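Local coordinates for protein transmembrane oligosaccharyl transferase, putative (Archaeoglobus fulgidus, PDB 3VGP) that probably belongs to the AglB family of archaeal transmembrane oligosaccharyl transferases and is represented here by its C-terminal globular domain, at residues A66-T70 with I108-Y114; E10-M15 with F153-I158; L144-R148 with F159-G163. The protein carries 1 engineered substitution. All blocks are in the same frame, centred on the assembly; numbering follows the deposited sequence.

Interaction 1 of 3, residues A66-T70 with I108-Y114; sequences AKFFT and IMRIAGY
Ala66 and Ala112 are the residues whose CA atoms come nearest, 5.0 Å apart, where helix 58-69 meets helix 105-111 and the turn that follows it. Ala66 CB points toward the second segment. Ala66 CB lies 3.4 Å from Ile108 O and 3.8 Å from Ala112 CB. Ile108 CG2 and Ile111 CG2 also touch this methyl. Thr70 lies one turn further on. Its methyl CG2 slides past Ile108 CG2, while Ile108 CD1 reaches obliquely toward the Phe69 ring.

The Thr70 hydroxyl turns back on its own helix. With chi1 at 58°, Thr70 OG1 sits between the backbone N and the carbonyl carbon and donates to Ala66 O over 2.6 Å. Thr70 N bonds to the same oxygen from the opposite face of the carbonyl plane. Thr70 OG1 also lies 3.7 Å from Tyr114 CE2, at the edge of that ring and near its plane. A water links the two polar ends. It donates to Thr70 OG1 over 2.7 Å and is hydrogen-bonded to Tyr114 OH at 3.1 Å.

Lys67 makes the direct polar bond across the contact. Its chain bends at chi2 (-70°), then runs out extended. Lys67 NZ donates to Ala112 O over 3.0 Å, tilted 33° from the carbonyl plane. After Ala112 the chain turns at Gly113, whose positive phi belongs to a Schellman motif. Phe127 of helix 121-129 packs on Thr70 and meets the Tyr114 ring edge-to-face.

Small side chains thus let the two backbones come close. The lysine ammonium reaches a carbonyl in the turn that carries the Schellman motif, near the helix's C-terminal end; its positive charge is probably favoured there. Ala66 O, gripped twice, fixes the Thr70 hydroxyl as an acceptor for the bridging water.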
loop_
_atom_site.group_PDB
_atom_site.type_symbol
_atom_site.label_atom_id
_atom_site.label_comp_id
_atom_site.label_asym_id
_atom_site.label_seq_id
_atom_site.Cartn_x
_atom_site.Cartn_y
_atom_site.Cartn_z
ATOM N N ALA A 66 -5.651 -0.210 -4.325
ATOM C CA ALA A 66 -6.474 -1.404 -4.471
ATOM C C ALA A 66 -6.061 -2.214 -5.706
ATOM O O ALA A 66 -5.934 -3.436 -5.640
ATOM C CB ALA A 66 -7.951 -1.015 -4.552
ATOM N N LYS A 67 -5.847 -1.540 -6.831
ATOM C CA LYS A 67 -5.439 -2.236 -8.047
ATOM C C LYS A 67 -4.076 -2.888 -7.846
ATOM O O LYS A 67 -3.813 -3.986 -8.338
ATOM C CB LYS A 67 -5.366 -1.254 -9.221
ATOM C CG LYS A 67 -6.714 -0.721 -9.691
ATOM C CD LYS A 67 -7.540 -1.791 -10.391
ATOM C CE LYS A 67 -8.803 -1.188 -10.999
ATOM N NZ LYS A 67 -9.654 -2.207 -11.680
ATOM N N PHE A 68 -3.210 -2.197 -7.118
ATOM C CA PHE A 68 -1.867 -2.693 -6.849
ATOM C C PHE A 68 -1.912 -3.922 -5.946
ATOM O O PHE A 68 -1.342 -4.963 -6.271
ATOM C CB PHE A 68 -1.040 -1.589 -6.180
ATOM C CG PHE A 68 0.329 -2.029 -5.737
ATOM C CD1 PHE A 68 1.429 -1.879 -6.570
ATOM C CD2 PHE A 68 0.514 -2.592 -4.480
ATOM C CE1 PHE A 68 2.693 -2.283 -6.157
ATOM C CE2 PHE A 68 1.773 -3.001 -4.059
ATOM C CZ PHE A 68 2.866 -2.845 -4.901
ATOM N N PHE A 69 -2.602 -3.801 -4.816
ATOM C CA PHE A 69 -2.682 -4.901 -3.867
ATOM C C PHE A 69 -3.393 -6.138 -4.401
ATOM O O PHE A 69 -2.975 -7.259 -4.106
ATOM C CB PHE A 69 -3.339 -4.434 -2.559
ATOM C CG PHE A 69 -2.451 -3.545 -1.714
ATOM C CD1 PHE A 69 -1.102 -3.863 -1.522
ATOM C CD2 PHE A 69 -2.963 -2.406 -1.096
ATOM C CE1 PHE A 69 -0.281 -3.058 -0.726
ATOM C CE2 PHE A 69 -2.156 -1.595 -0.295
ATOM C CZ PHE A 69 -0.811 -1.921 -0.109
ATOM N N THR A 70 -4.441 -5.945 -5.198
ATOM C CA THR A 70 -5.187 -7.078 -5.743
ATOM C C THR A 70 -4.609 -7.670 -7.026
ATOM O O THR A 70 -5.136 -8.657 -7.550
ATOM C CB THR A 70 -6.673 -6.705 -5.987
ATOM O OG1 THR A 70 -6.758 -5.591 -6.885
ATOM C CG2 THR A 70 -7.339 -6.334 -4.677
ATOM N N ILE A 108 -10.864 -3.270 0.030
ATOM C CA ILE A 108 -9.869 -3.071 -1.014
ATOM C C ILE A 108 -10.359 -3.726 -2.305
ATOM O O ILE A 108 -10.289 -3.129 -3.379
ATOM C CB ILE A 108 -8.503 -3.676 -0.597
ATOM C CG1 ILE A 108 -7.871 -2.807 0.497
ATOM C CG2 ILE A 108 -7.585 -3.787 -1.796
ATOM C CD1 ILE A 108 -6.595 -3.391 1.110
HETATM N N MSE A 109 -10.868 -4.949 -2.195
HETATM C CA MSE A 109 -11.385 -5.657 -3.359
HETATM C C MSE A 109 -12.514 -4.874 -4.030
HETATM O O MSE A 109 -12.550 -4.771 -5.257
HETATM C CB MSE A 109 -11.885 -7.047 -2.963
HETATM C CG MSE A 109 -10.778 -8.036 -2.650
HETATM SE SE MSE A 109 -11.465 -9.831 -2.483
HETATM C CE MSE A 109 -11.848 -10.143 -4.350
ATOM N N ARG A 110 -13.426 -4.322 -3.234
ATOM C CA ARG A 110 -14.539 -3.549 -3.785
ATOM C C ARG A 110 -14.048 -2.343 -4.576
ATOM O O ARG A 110 -14.520 -2.086 -5.685
ATOM C CB ARG A 110 -15.480 -3.063 -2.675
ATOM C CG ARG A 110 -16.178 -4.173 -1.912
ATOM C CD ARG A 110 -17.395 -3.658 -1.160
ATOM N NE ARG A 110 -17.944 -4.679 -0.275
ATOM C CZ ARG A 110 -17.431 -4.986 0.912
ATOM N NH1 ARG A 110 -16.359 -4.344 1.357
ATOM N NH2 ARG A 110 -17.982 -5.940 1.651
ATOM N N ILE A 111 -13.106 -1.602 -4.001
ATOM C CA ILE A 111 -12.556 -0.420 -4.660
ATOM C C ILE A 111 -11.845 -0.806 -5.955
ATOM O O ILE A 111 -11.836 -0.038 -6.922
ATOM C CB ILE A 111 -11.574 0.326 -3.730
ATOM C CG1 ILE A 111 -12.330 0.875 -2.517
ATOM C CG2 ILE A 111 -10.883 1.454 -4.484
ATOM C CD1 ILE A 111 -13.433 1.855 -2.865
ATOM N N ALA A 112 -11.258 -2.000 -5.976
ATOM C CA ALA A 112 -10.562 -2.488 -7.162
ATOM C C ALA A 112 -11.562 -2.942 -8.223
ATOM O O ALA A 112 -11.173 -3.278 -9.344
ATOM C CB ALA A 112 -9.635 -3.641 -6.796
ATOM N N GLY A 113 -12.843 -2.965 -7.862
ATOM C CA GLY A 113 -13.870 -3.361 -8.811
ATOM C C GLY A 113 -14.386 -4.786 -8.704
ATOM O O GLY A 113 -15.129 -5.245 -9.574
ATOM N N TYR A 114 -14.006 -5.497 -7.650
ATOM C CA TYR A 114 -14.467 -6.869 -7.482
ATOM C C TYR A 114 -15.754 -6.912 -6.666
ATOM O O TYR A 114 -15.938 -6.136 -5.728
ATOM C CB TYR A 114 -13.385 -7.718 -6.802
ATOM C CG TYR A 114 -12.134 -7.892 -7.629
ATOM C CD1 TYR A 114 -12.083 -8.816 -8.671
ATOM C CD2 TYR A 114 -11.003 -7.111 -7.385
ATOM C CE1 TYR A 114 -10.933 -8.958 -9.452
ATOM C CE2 TYR A 114 -9.855 -7.246 -8.158
ATOM C CZ TYR A 114 -9.826 -8.169 -9.187
ATOM O OH TYR A 114 -8.688 -8.302 -9.947
HETATM O O HOH W 1 -6.978 -5.765 -9.532
#

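Interaction 2 of 3, residues E10-M15 with F153-I158; sequences EALEWM and FGDVKI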
loop_
_atom_site.group_PDB
_atom_site.type_symbol
_atom_site.label_atom_id
_atom_site.label_comp_id
_atom_site.label_asym_id
_atom_site.label_seq_id
_atom_site.Cartn_x
_atom_site.Cartn_y
_atom_site.Cartn_z
ATOM N N GLU A 10 4.744 5.809 13.553
ATOM C CA GLU A 10 6.190 5.599 13.545
ATOM C C GLU A 10 6.686 5.288 12.137
ATOM O O GLU A 10 7.705 5.816 11.692
ATOM C CB GLU A 10 6.565 4.426 14.450
ATOM C CG GLU A 10 6.980 4.787 15.860
ATOM C CD GLU A 10 7.450 3.566 16.633
ATOM O OE1 GLU A 10 6.594 2.764 17.066
ATOM O OE2 GLU A 10 8.678 3.400 16.793
ATOM N N ALA A 11 5.970 4.405 11.450
ATOM C CA ALA A 11 6.336 4.026 10.094
ATOM C C ALA A 11 6.294 5.255 9.193
ATOM O O ALA A 11 7.208 5.492 8.404
ATOM C CB ALA A 11 5.379 2.958 9.575
ATOM N N LEU A 12 5.228 6.042 9.315
ATOM C CA LEU A 12 5.083 7.240 8.500
ATOM C C LEU A 12 6.190 8.245 8.795
ATOM O O LEU A 12 6.643 8.951 7.897
ATOM C CB LEU A 12 3.708 7.877 8.725
ATOM C CG LEU A 12 2.557 7.192 7.981
ATOM C CD1 LEU A 12 1.220 7.647 8.541
ATOM C CD2 LEU A 12 2.658 7.507 6.494
ATOM N N GLU A 13 6.629 8.299 10.049
ATOM C CA GLU A 13 7.695 9.218 10.443
ATOM C C GLU A 13 9.046 8.752 9.903
ATOM O O GLU A 13 9.891 9.568 9.529
ATOM C CB GLU A 13 7.760 9.335 11.969
ATOM C CG GLU A 13 8.849 10.268 12.480
ATOM C CD GLU A 13 8.825 11.627 11.800
ATOM O OE1 GLU A 13 7.736 12.240 11.719
ATOM O OE2 GLU A 13 9.897 12.087 11.352
ATOM N N TRP A 14 9.251 7.439 9.868
ATOM C CA TRP A 14 10.498 6.881 9.354
ATOM C C TRP A 14 10.607 7.183 7.861
ATOM O O TRP A 14 11.685 7.505 7.355
ATOM C CB TRP A 14 10.530 5.365 9.566
ATOM C CG TRP A 14 11.802 4.720 9.098
ATOM C CD1 TRP A 14 12.948 4.535 9.819
ATOM C CD2 TRP A 14 12.062 4.198 7.790
ATOM N NE1 TRP A 14 13.908 3.930 9.040
ATOM C CE2 TRP A 14 13.389 3.711 7.790
ATOM C CE3 TRP A 14 11.303 4.094 6.616
ATOM C CZ2 TRP A 14 13.974 3.128 6.659
ATOM C CZ3 TRP A 14 11.883 3.515 5.493
ATOM C CH2 TRP A 14 13.207 3.040 5.524
HETATM N N MSE A 15 9.486 7.073 7.153
HETATM C CA MSE A 15 9.481 7.335 5.722
HETATM C C MSE A 15 9.627 8.819 5.420
HETATM O O MSE A 15 10.314 9.196 4.474
HETATM C CB MSE A 15 8.201 6.797 5.083
HETATM C CG MSE A 15 8.099 5.286 5.131
HETATM SE SE MSE A 15 6.562 4.625 4.186
HETATM C CE MSE A 15 5.233 5.016 5.519
ATOM N N PHE A 153 7.437 -2.099 11.800
ATOM C CA PHE A 153 7.027 -1.465 13.048
ATOM C C PHE A 153 5.789 -2.235 13.473
ATOM O O PHE A 153 4.684 -1.938 13.029
ATOM C CB PHE A 153 6.688 0.008 12.801
ATOM C CG PHE A 153 7.874 0.844 12.408
ATOM C CD1 PHE A 153 8.732 1.360 13.374
ATOM C CD2 PHE A 153 8.147 1.096 11.067
ATOM C CE1 PHE A 153 9.849 2.116 13.012
ATOM C CE2 PHE A 153 9.262 1.850 10.692
ATOM C CZ PHE A 153 10.113 2.360 11.667
ATOM N N GLY A 154 5.978 -3.235 14.329
ATOM C CA GLY A 154 4.854 -4.056 14.735
ATOM C C GLY A 154 4.561 -4.921 13.523
ATOM O O GLY A 154 5.453 -5.611 13.029
ATOM N N ASP A 155 3.331 -4.884 13.019
ATOM C CA ASP A 155 3.002 -5.672 11.837
ATOM C C ASP A 155 2.925 -4.781 10.602
ATOM O O ASP A 155 2.513 -5.224 9.530
ATOM C CB ASP A 155 1.687 -6.435 12.019
ATOM C CG ASP A 155 0.533 -5.535 12.392
ATOM O OD1 ASP A 155 0.481 -5.092 13.556
ATOM O OD2 ASP A 155 -0.321 -5.269 11.520
ATOM N N VAL A 156 3.317 -3.521 10.761
ATOM C CA VAL A 156 3.333 -2.586 9.643
ATOM C C VAL A 156 4.659 -2.838 8.927
ATOM O O VAL A 156 5.726 -2.690 9.526
ATOM C CB VAL A 156 3.283 -1.116 10.123
ATOM C CG1 VAL A 156 3.264 -0.174 8.924
ATOM C CG2 VAL A 156 2.054 -0.888 10.980
ATOM N N LYS A 157 4.591 -3.228 7.658
ATOM C CA LYS A 157 5.798 -3.520 6.890
ATOM C C LYS A 157 6.021 -2.495 5.785
ATOM O O LYS A 157 5.099 -2.168 5.042
ATOM C CB LYS A 157 5.709 -4.921 6.275
ATOM C CG LYS A 157 5.534 -6.036 7.294
ATOM C CD LYS A 157 5.540 -7.406 6.638
ATOM C CE LYS A 157 5.300 -8.500 7.678
ATOM N NZ LYS A 157 5.364 -9.867 7.102
ATOM N N ILE A 158 7.250 -1.994 5.686
ATOM C CA ILE A 158 7.599 -1.011 4.666
ATOM C C ILE A 158 8.478 -1.671 3.611
ATOM O O ILE A 158 9.537 -2.213 3.922
ATOM C CB ILE A 158 8.355 0.194 5.276
ATOM C CG1 ILE A 158 7.460 0.901 6.299
ATOM C CG2 ILE A 158 8.750 1.180 4.176
ATOM C CD1 ILE A 158 8.132 2.053 7.006
#
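Phe153 is laid against Glu10, Ala11 and Trp14 of helix 6-20. One face of its ring looks onto the helix backbone, with Glu10 O and Ala11 N above it, both offset toward the rim. Phe153 CD2 lies 3.6 Å from Ala11 CA. On the same face, toward the other rim, Phe153 CD1 is 3.9 Å from Glu10 CB, and the Glu10 carboxylate passes beyond that rim. At the ring's far end, Phe153 CZ comes to 3.7 Å from Trp14 CB. The five-membered ring of Trp14 stands oblique to the Phe153 ring, with centroids 5.7 Å apart and planes at 56°.

Gly154, with positive phi, and Asp155 form the corners of a type II' beta turn from Phe153 to Val156. This turn closes the beta hairpin of strands 147-153 and 156-161, so helix 6-20 packs on the hairpin's turn end.

Val156 then points back at the helix. Val156 CG1 touches Ala11 CB at 3.8 Å. The Ala11 methyl also meets Phe153 CD2 and Ile158 CD1. Lys157 faces the other way and hydrogen-bonds to His137 O and Asn140 OD1.

Ile158 points toward the helix again. Ile158 CD1 lies 3.7 Å from CG of Met15, a selenomethionine; the two side chains reach toward each other tip to tip. Ile158 CD1 is also 3.8 Å from Trp14 CE3. Trp14 CG is anti to the backbone N (chi1 -178°), which swings the indole to meet Ile158 obliquely.

Helix and strand segments run nearly parallel, 16° apart, with axes 9.7 Å from each other. No hydrogen bond crosses between them. The contact probably rests on shape and on burial of Ala11, Met15, Val156 and Ile158, while Glu10 lies at the exposed margin.

Interaction 3 of 3, residues L144-R148 with F159-G163; sequences LTHFR and FEVVG
Val162 sits against His146 just beyond the end of strand 156-161. Val162 CB lies 3.6 Å from His146 O. CG1 is anti to the backbone N (chi1 -178°), which puts CG2 beside that N and on the side of the other segment. Val162 CG2 rests 3.6 Å from His146 C. It also borders Phe147 N, and Val162 CG2 ends 4.2 Å from Arg148 CB. The methyl therefore covers the backbone where the other strand begins.

Backbone bonds join the two segments beside it. Val162 N donates to His146 O over 2.8 Å, but stands well above that carbonyl plane, 48° out of it. Arg148 and Glu160 form a hydrogen-bonded antiparallel pair: Arg148 N reaches Glu160 O over 3.0 Å, in the carbonyl plane, and Glu160 N reaches Arg148 O over 2.8 Å. Pairing is thus less regular beyond the strand end. Phe147 and Val161 are the adjoining non-hydrogen-bonded pair. Their side chains lie side by side, pointing the same way, with Phe147 CE1 4.1 Å from Val161 CG2. On this buried face Leu136 packs on Phe147, and Ile78 on Val161.

Arg148 and Glu160 project from the other face. Arg148 NH1 and Glu160 OE1 are 5.8 Å apart, so they make no salt bridge. Glu160 OE2 instead pairs with Arg87.

Glu74 of helix 74-84 accepts hydrogen bonds from Thr145 N and His146 N, which ties down the approach to the strand. The pairing is that of an antiparallel beta hairpin at its open end, with strand 147-153 at the edge of a mixed sheet.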
loop_
_atom_site.group_PDB
_atom_site.type_symbol
_atom_site.label_atom_id
_atom_site.label_comp_id
_atom_site.label_asym_id
_atom_site.label_seq_id
_atom_site.Cartn_x
_atom_site.Cartn_y
_atom_site.Cartn_z
ATOM N N LEU A 144 9.403 -11.772 -4.786
ATOM C CA LEU A 144 9.131 -10.605 -5.618
ATOM C C LEU A 144 10.474 -9.998 -6.010
ATOM O O LEU A 144 11.338 -9.806 -5.160
ATOM C CB LEU A 144 8.301 -9.581 -4.848
ATOM C CG LEU A 144 6.876 -10.004 -4.487
ATOM C CD1 LEU A 144 6.217 -8.920 -3.651
ATOM C CD2 LEU A 144 6.081 -10.257 -5.751
ATOM N N THR A 145 10.648 -9.693 -7.291
ATOM C CA THR A 145 11.915 -9.135 -7.754
ATOM C C THR A 145 12.007 -7.613 -7.697
ATOM O O THR A 145 13.105 -7.062 -7.690
ATOM C CB THR A 145 12.219 -9.567 -9.207
ATOM O OG1 THR A 145 11.316 -8.911 -10.103
ATOM C CG2 THR A 145 12.059 -11.075 -9.357
ATOM N N HIS A 146 10.865 -6.935 -7.646
ATOM C CA HIS A 146 10.859 -5.475 -7.634
ATOM C C HIS A 146 10.541 -4.828 -6.292
ATOM O O HIS A 146 10.393 -3.610 -6.214
ATOM C CB HIS A 146 9.872 -4.953 -8.679
ATOM C CG HIS A 146 10.177 -5.399 -10.075
ATOM N ND1 HIS A 146 11.300 -4.987 -10.759
ATOM C CD2 HIS A 146 9.516 -6.239 -10.906
ATOM C CE1 HIS A 146 11.319 -5.553 -11.952
ATOM N NE2 HIS A 146 10.247 -6.318 -12.067
ATOM N N PHE A 147 10.449 -5.631 -5.238
ATOM C CA PHE A 147 10.128 -5.103 -3.917
ATOM C C PHE A 147 11.008 -5.716 -2.843
ATOM O O PHE A 147 11.237 -6.923 -2.834
ATOM C CB PHE A 147 8.655 -5.381 -3.601
ATOM C CG PHE A 147 7.711 -4.808 -4.613
ATOM C CD1 PHE A 147 7.308 -3.485 -4.531
ATOM C CD2 PHE A 147 7.267 -5.579 -5.682
ATOM C CE1 PHE A 147 6.476 -2.930 -5.501
ATOM C CE2 PHE A 147 6.438 -5.038 -6.656
ATOM C CZ PHE A 147 6.039 -3.709 -6.568
ATOM N N ARG A 148 11.497 -4.872 -1.942
ATOM C CA ARG A 148 12.360 -5.316 -0.858
ATOM C C ARG A 148 11.859 -4.829 0.506
ATOM O O ARG A 148 11.609 -3.640 0.694
ATOM C CB ARG A 148 13.783 -4.787 -1.100
ATOM C CG ARG A 148 14.770 -5.057 0.023
ATOM C CD ARG A 148 16.136 -4.451 -0.296
ATOM N NE ARG A 148 17.116 -4.763 0.743
ATOM C CZ ARG A 148 18.383 -4.361 0.727
ATOM N NH1 ARG A 148 18.840 -3.625 -0.277
ATOM N NH2 ARG A 148 19.193 -4.698 1.721
ATOM N N PHE A 159 8.018 -1.629 2.366
ATOM C CA PHE A 159 8.743 -2.212 1.244
ATOM C C PHE A 159 9.245 -1.095 0.346
ATOM O O PHE A 159 8.537 -0.120 0.106
ATOM C CB PHE A 159 7.815 -3.118 0.432
ATOM C CG PHE A 159 7.315 -4.316 1.191
ATOM C CD1 PHE A 159 8.010 -5.518 1.154
ATOM C CD2 PHE A 159 6.151 -4.236 1.949
ATOM C CE1 PHE A 159 7.556 -6.626 1.856
ATOM C CE2 PHE A 159 5.687 -5.338 2.659
ATOM C CZ PHE A 159 6.388 -6.535 2.613
ATOM N N GLU A 160 10.472 -1.228 -0.141
ATOM C CA GLU A 160 11.009 -0.224 -1.044
ATOM C C GLU A 160 10.920 -0.778 -2.456
ATOM O O GLU A 160 11.177 -1.961 -2.694
ATOM C CB GLU A 160 12.465 0.098 -0.691
ATOM C CG GLU A 160 13.090 1.176 -1.571
ATOM C CD GLU A 160 14.402 1.698 -1.009
ATOM O OE1 GLU A 160 15.229 0.873 -0.568
ATOM O OE2 GLU A 160 14.611 2.931 -1.016
ATOM N N VAL A 161 10.522 0.072 -3.391
ATOM C CA VAL A 161 10.422 -0.335 -4.782
ATOM C C VAL A 161 11.837 -0.352 -5.355
ATOM O O VAL A 161 12.545 0.651 -5.304
ATOM C CB VAL A 161 9.559 0.657 -5.577
ATOM C CG1 VAL A 161 9.482 0.234 -7.033
ATOM C CG2 VAL A 161 8.172 0.715 -4.968
ATOM N N VAL A 162 12.245 -1.497 -5.890
ATOM C CA VAL A 162 13.580 -1.644 -6.457
ATOM C C VAL A 162 13.642 -0.995 -7.832
ATOM O O VAL A 162 12.964 -1.429 -8.761
ATOM C CB VAL A 162 13.962 -3.133 -6.587
ATOM C CG1 VAL A 162 15.368 -3.269 -7.142
ATOM C CG2 VAL A 162 13.861 -3.809 -5.233
ATOM N N GLY A 163 14.457 0.047 -7.950
ATOM C CA GLY A 163 14.590 0.732 -9.220
ATOM C C GLY A 163 13.765 1.999 -9.306
ATOM O O GLY A 163 13.594 2.554 -10.389
#

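In the fold
Interactions 2 and 3 both use strand 156-161, with centres about 16 Å apart. Interaction 2 packs helix 6-20 on the start of this strand, and interaction 3 pairs its end with strand 147-153. Their segments alternate in sequence. Interaction 1 joins helices 58-69 and 105-111. Its centre is about 22 Å from that of interaction 2, on the opposite side of the chain's centre. The centres of interactions 1 and 3 are about 20 Å apart, yet Phe68 CE1 touches Phe147 CZ at 3.7 Å. Along the chain, interaction 1 falls inside the loop closed by interaction 2, before interaction 3 opens. The late hairpin thus receives the N-terminal helix and borders the helical part, probably helping to join the two parts of the domain.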